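Local coordinates for nascent polypeptide-associated complex subunit alpha-like UBA domain-containing protein (PDB 5NNP) that probably regulates protein N-terminal acetylation, its UBA domain docking on an N-terminal acetyltransferase-like protein, as in the related HYPK proteins, at residues N12-E17 against T26-A31; E16-S21 against K38-Y43. All blocks are in the same frame, centred on the assembly; numbering follows the deposited sequence.

Contact 1 (N12-E17 against T26-A31)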
# COMPACT_ATOMS: atom_id res chain seq x y z
N ASN C 12 -3.35 -32.48 21.78
CA ASN C 12 -3.09 -33.20 20.54
C ASN C 12 -4.30 -33.21 19.63
O ASN C 12 -4.17 -33.27 18.41
CB ASN C 12 -2.64 -34.63 20.83
CG ASN C 12 -1.27 -34.69 21.48
OD1 ASN C 12 -0.52 -33.72 21.44
ND2 ASN C 12 -0.95 -35.82 22.09
N LEU C 13 -5.49 -33.15 20.23
CA LEU C 13 -6.72 -33.12 19.47
C LEU C 13 -6.84 -31.78 18.75
O LEU C 13 -7.10 -31.74 17.56
CB LEU C 13 -7.93 -33.36 20.36
CG LEU C 13 -9.27 -33.30 19.62
CD1 LEU C 13 -9.51 -34.54 18.78
CD2 LEU C 13 -10.42 -33.08 20.61
N LEU C 14 -6.64 -30.69 19.49
CA LEU C 14 -6.69 -29.36 18.89
C LEU C 14 -5.61 -29.17 17.84
O LEU C 14 -5.83 -28.51 16.82
CB LEU C 14 -6.58 -28.27 19.95
CG LEU C 14 -7.89 -27.86 20.62
CD1 LEU C 14 -8.51 -29.01 21.37
CD2 LEU C 14 -7.62 -26.72 21.57
N VAL C 15 -4.43 -29.76 18.08
CA VAL C 15 -3.33 -29.64 17.14
C VAL C 15 -3.73 -30.26 15.81
O VAL C 15 -3.61 -29.64 14.76
CB VAL C 15 -2.03 -30.30 17.66
CG1 VAL C 15 -1.04 -30.50 16.53
CG2 VAL C 15 -1.40 -29.45 18.75
N GLU C 16 -4.26 -31.48 15.87
CA GLU C 16 -4.63 -32.22 14.67
C GLU C 16 -5.86 -31.65 13.96
O GLU C 16 -5.92 -31.65 12.72
CB GLU C 16 -4.86 -33.69 15.03
CG GLU C 16 -5.61 -34.48 13.97
CD GLU C 16 -4.77 -34.84 12.76
OE1 GLU C 16 -3.52 -34.76 12.84
OE2 GLU C 16 -5.36 -35.20 11.72
N GLU C 17 -6.85 -31.17 14.71
CA GLU C 17 -8.14 -30.85 14.10
C GLU C 17 -8.30 -29.35 13.82
O GLU C 17 -9.21 -28.96 13.10
CB GLU C 17 -9.30 -31.35 14.97
CG GLU C 17 -9.38 -32.87 15.15
CD GLU C 17 -9.71 -33.60 13.85
OE1 GLU C 17 -9.15 -34.70 13.64
OE2 GLU C 17 -10.52 -33.09 13.05
N THR C 26 -2.50 -25.13 23.22
CA THR C 26 -2.48 -25.11 24.68
C THR C 26 -3.01 -23.79 25.22
O THR C 26 -3.84 -23.75 26.13
CB THR C 26 -1.06 -25.35 25.21
OG1 THR C 26 -0.70 -26.72 24.97
CG2 THR C 26 -0.99 -25.04 26.70
N GLU C 27 -2.49 -22.70 24.67
CA GLU C 27 -2.93 -21.37 25.03
C GLU C 27 -4.44 -21.23 24.86
O GLU C 27 -5.11 -20.67 25.73
CB GLU C 27 -2.18 -20.34 24.17
CG GLU C 27 -2.54 -18.91 24.46
CD GLU C 27 -1.98 -17.97 23.41
OE1 GLU C 27 -1.10 -18.40 22.62
OE2 GLU C 27 -2.43 -16.81 23.36
N LEU C 28 -4.99 -21.75 23.76
CA LEU C 28 -6.42 -21.65 23.50
C LEU C 28 -7.18 -22.44 24.55
O LEU C 28 -8.16 -21.96 25.11
CB LEU C 28 -6.78 -22.16 22.09
CG LEU C 28 -8.28 -22.25 21.71
CD1 LEU C 28 -8.95 -20.90 21.81
CD2 LEU C 28 -8.51 -22.84 20.31
N LEU C 29 -6.71 -23.65 24.82
CA LEU C 29 -7.28 -24.48 25.87
C LEU C 29 -7.20 -23.81 27.24
O LEU C 29 -8.15 -23.88 28.03
CB LEU C 29 -6.58 -25.82 25.92
CG LEU C 29 -7.10 -26.84 24.92
CD1 LEU C 29 -6.14 -28.03 24.78
CD2 LEU C 29 -8.49 -27.29 25.35
N LYS C 30 -6.07 -23.16 27.54
CA LYS C 30 -5.90 -22.51 28.84
C LYS C 30 -6.86 -21.32 28.92
O LYS C 30 -7.30 -20.93 30.01
CB LYS C 30 -4.44 -22.06 29.06
CG LYS C 30 -4.12 -21.71 30.53
CD LYS C 30 -2.79 -20.94 30.74
CE LYS C 30 -2.68 -20.36 32.17
NZ LYS C 30 -1.41 -19.61 32.45
N ALA C 31 -7.22 -20.78 27.77
CA ALA C 31 -8.13 -19.64 27.69
C ALA C 31 -9.55 -20.05 28.05
O ALA C 31 -10.40 -19.20 28.30
CB ALA C 31 -8.08 -19.05 26.31

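Contact 2 (E16-S21 against K38-Y43)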
# COMPACT_ATOMS: atom_id res chain seq x y z
N GLU C 16 -4.26 -31.48 15.87
CA GLU C 16 -4.63 -32.22 14.67
C GLU C 16 -5.86 -31.65 13.96
O GLU C 16 -5.92 -31.65 12.72
CB GLU C 16 -4.86 -33.69 15.03
CG GLU C 16 -5.61 -34.48 13.97
CD GLU C 16 -4.77 -34.84 12.76
OE1 GLU C 16 -3.52 -34.76 12.84
OE2 GLU C 16 -5.36 -35.20 11.72
N GLU C 17 -6.85 -31.17 14.71
CA GLU C 17 -8.14 -30.85 14.10
C GLU C 17 -8.30 -29.35 13.82
O GLU C 17 -9.21 -28.96 13.10
CB GLU C 17 -9.30 -31.35 14.97
CG GLU C 17 -9.38 -32.87 15.15
CD GLU C 17 -9.71 -33.60 13.85
OE1 GLU C 17 -9.15 -34.70 13.64
OE2 GLU C 17 -10.52 -33.09 13.05
N LEU C 18 -7.44 -28.53 14.41
CA LEU C 18 -7.45 -27.08 14.15
C LEU C 18 -6.17 -26.65 13.47
O LEU C 18 -6.04 -25.52 13.02
CB LEU C 18 -7.65 -26.29 15.45
CG LEU C 18 -9.03 -26.49 16.08
CD1 LEU C 18 -9.16 -25.81 17.43
CD2 LEU C 18 -10.13 -26.02 15.11
N GLU C 19 -5.22 -27.57 13.39
CA GLU C 19 -3.95 -27.33 12.71
C GLU C 19 -3.20 -26.21 13.40
O GLU C 19 -2.66 -25.32 12.76
CB GLU C 19 -4.18 -27.04 11.22
CG GLU C 19 -4.88 -28.20 10.48
CD GLU C 19 -4.64 -28.23 8.97
OE1 GLU C 19 -4.63 -27.15 8.34
OE2 GLU C 19 -4.49 -29.35 8.43
N LEU C 20 -3.18 -26.26 14.73
CA LEU C 20 -2.48 -25.28 15.54
C LEU C 20 -1.16 -25.81 16.07
O LEU C 20 -0.97 -27.01 16.22
CB LEU C 20 -3.36 -24.85 16.70
CG LEU C 20 -4.69 -24.23 16.31
CD1 LEU C 20 -5.38 -23.67 17.53
CD2 LEU C 20 -4.48 -23.14 15.29
N SER C 21 -0.23 -24.91 16.36
CA SER C 21 0.99 -25.27 17.06
C SER C 21 0.63 -25.76 18.45
O SER C 21 -0.39 -25.35 19.00
CB SER C 21 1.95 -24.08 17.15
OG SER C 21 1.40 -23.06 17.97
N LYS C 38 -15.44 -26.48 24.84
CA LYS C 38 -15.73 -25.06 24.89
C LYS C 38 -14.76 -24.32 23.96
O LYS C 38 -15.16 -23.46 23.17
CB LYS C 38 -15.64 -24.53 26.32
CG LYS C 38 -16.19 -23.12 26.48
CD LYS C 38 -15.77 -22.52 27.82
CE LYS C 38 -16.05 -21.03 27.87
NZ LYS C 38 -15.48 -20.42 29.10
N ALA C 39 -13.48 -24.68 24.04
CA ALA C 39 -12.46 -24.00 23.22
C ALA C 39 -12.70 -24.19 21.72
O ALA C 39 -12.63 -23.23 20.95
CB ALA C 39 -11.07 -24.49 23.60
N MET C 40 -12.99 -25.41 21.29
CA MET C 40 -13.26 -25.69 19.87
C MET C 40 -14.50 -24.95 19.35
O MET C 40 -14.51 -24.46 18.22
CB MET C 40 -13.43 -27.19 19.64
CG MET C 40 -12.14 -28.01 19.72
SD MET C 40 -12.40 -29.73 19.24
CE MET C 40 -13.20 -30.40 20.69
N LYS C 41 -15.54 -24.88 20.17
CA LYS C 41 -16.75 -24.17 19.77
C LYS C 41 -16.49 -22.66 19.63
O LYS C 41 -17.01 -22.01 18.73
CB LYS C 41 -17.87 -24.43 20.77
CG LYS C 41 -18.46 -25.83 20.74
CD LYS C 41 -19.66 -25.91 21.67
CE LYS C 41 -20.45 -27.18 21.49
NZ LYS C 41 -21.76 -27.05 22.18
N ALA C 42 -15.68 -22.12 20.54
CA ALA C 42 -15.36 -20.69 20.53
C ALA C 42 -14.55 -20.31 19.30
O ALA C 42 -14.84 -19.32 18.62
CB ALA C 42 -14.60 -20.32 21.80
N TYR C 43 -13.54 -21.13 19.02
CA TYR C 43 -12.62 -20.92 17.91
C TYR C 43 -13.27 -20.89 16.53
O TYR C 43 -12.79 -20.17 15.66
CB TYR C 43 -11.55 -22.01 17.93
CG TYR C 43 -10.43 -21.76 16.95
CD1 TYR C 43 -10.48 -22.28 15.66
CD2 TYR C 43 -9.35 -20.97 17.30
CE1 TYR C 43 -9.46 -22.03 14.75
CE2 TYR C 43 -8.34 -20.73 16.41
CZ TYR C 43 -8.40 -21.25 15.14
OH TYR C 43 -7.37 -21.00 14.26

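Contact 1 (N12-E17 against T26-A31)
Leu14, on helix 8-18, and Leu29, on helix 22-30, meet tip to tip where the first two helices of the three-helix UBA bundle pack together. The dense part of the contact gathers round one methyl of Leu14. Its CD2 lies 3.4 Å from Leu29 CG and also reaches both ends of the fork beyond it, with Leu29 CD1 at 3.8 Å and Leu29 CD2 at 3.9 Å. Leu29 presents this branch point because its CG sits beside the backbone N and anti to the carbonyl carbon (chi1 -83°). Contact is purely apolar and no hydrogen bond bridges the helices, whose backbones stay well apart, Leu14 CA and Thr26 CA lying 8.3 Å from each other. Val11 and Ala25 extend the interface, the former against Leu29 and the latter against Leu14, while Ala36 of the third helix also packs on Leu29.

The outer side is looser, and the polar side chains of both helices turn toward it. Thr26 directs its CB away from helix 8-18, its OG1 hydrogen-bonded to Lys22 O one turn earlier. Between these extremes is Leu28, partly exposed, whose CG is anti to its backbone N (chi1 174°). It offers Leu14 a single methyl, with Leu28 CD2 4.2 Å from Leu14 CD2.

Contact 2 (E16-S21 against K38-Y43)
The ring of Tyr43 takes Leu18 over one face, where Leu18 CD1 lies 4.2 Å from Tyr43 CD1, while Leu20 CD1 approaches obliquely, 4.3 Å from Tyr43 CE2. The other Leu18 methyl, CD2, comes closer to the same ring atom, at 3.8 Å from Tyr43 CD1. It stays on the same side of the ring plane as its twin but is displaced outward, past the CD1-CE1 bond of the ring. Farther out, Leu20 CD2 stands 3.7 Å from Tyr43 OH. Each leucine points against the direction in which Tyr43 reaches, passing it rather than meeting it end on. Tyr43 extends this far because its CG is anti to the backbone N (chi1 -171°). Met40, one turn earlier, touches Leu18 more loosely, its CG 4.4 Å from Leu18 CD1.

The backbone turns sharply between the two leucines. Glu19 leaves the helical conformation with positive phi (62°), and Leu20 can then face the tyrosine from the loop. Ser21 follows as the N-cap of helix 22-30, its OG hydrogen-bonded to Lys24 N. Glu19 carries its carboxylate away from helix 36-43, and its OE2 forms salt bridges with Lys686 and Lys688 of the neighbouring acetyltransferase chain, on which Leu18 also packs through Leu690. Within the UBA bundle, the contact closes helix 36-43 over the junction of the other two helices: Met40 rests on Leu13 and Leu14 of helix 8-18, and Leu20 on Ala25 of helix 22-30.

How the contacts relate
Helix 8-18 is common to both contacts, whose centres lie about 6 Å apart. Contact 1 joins it to helix 22-30, the next along the chain, and contact 2 joins its end and the following loop to helix 36-43, with Glu16 and Glu17 belonging to both. The two interfaces merge where helices 22-30 and 36-43 meet: Leu28 CD2 is 3.6 Å from Tyr43 CD2, and Leu28 CG is 4.0 Å from Ala39 CB. Together they form one continuous apolar core for this small UBA domain, while the shared first helix and its loop also present residues to the acetyltransferase chain, consistent with a docking role.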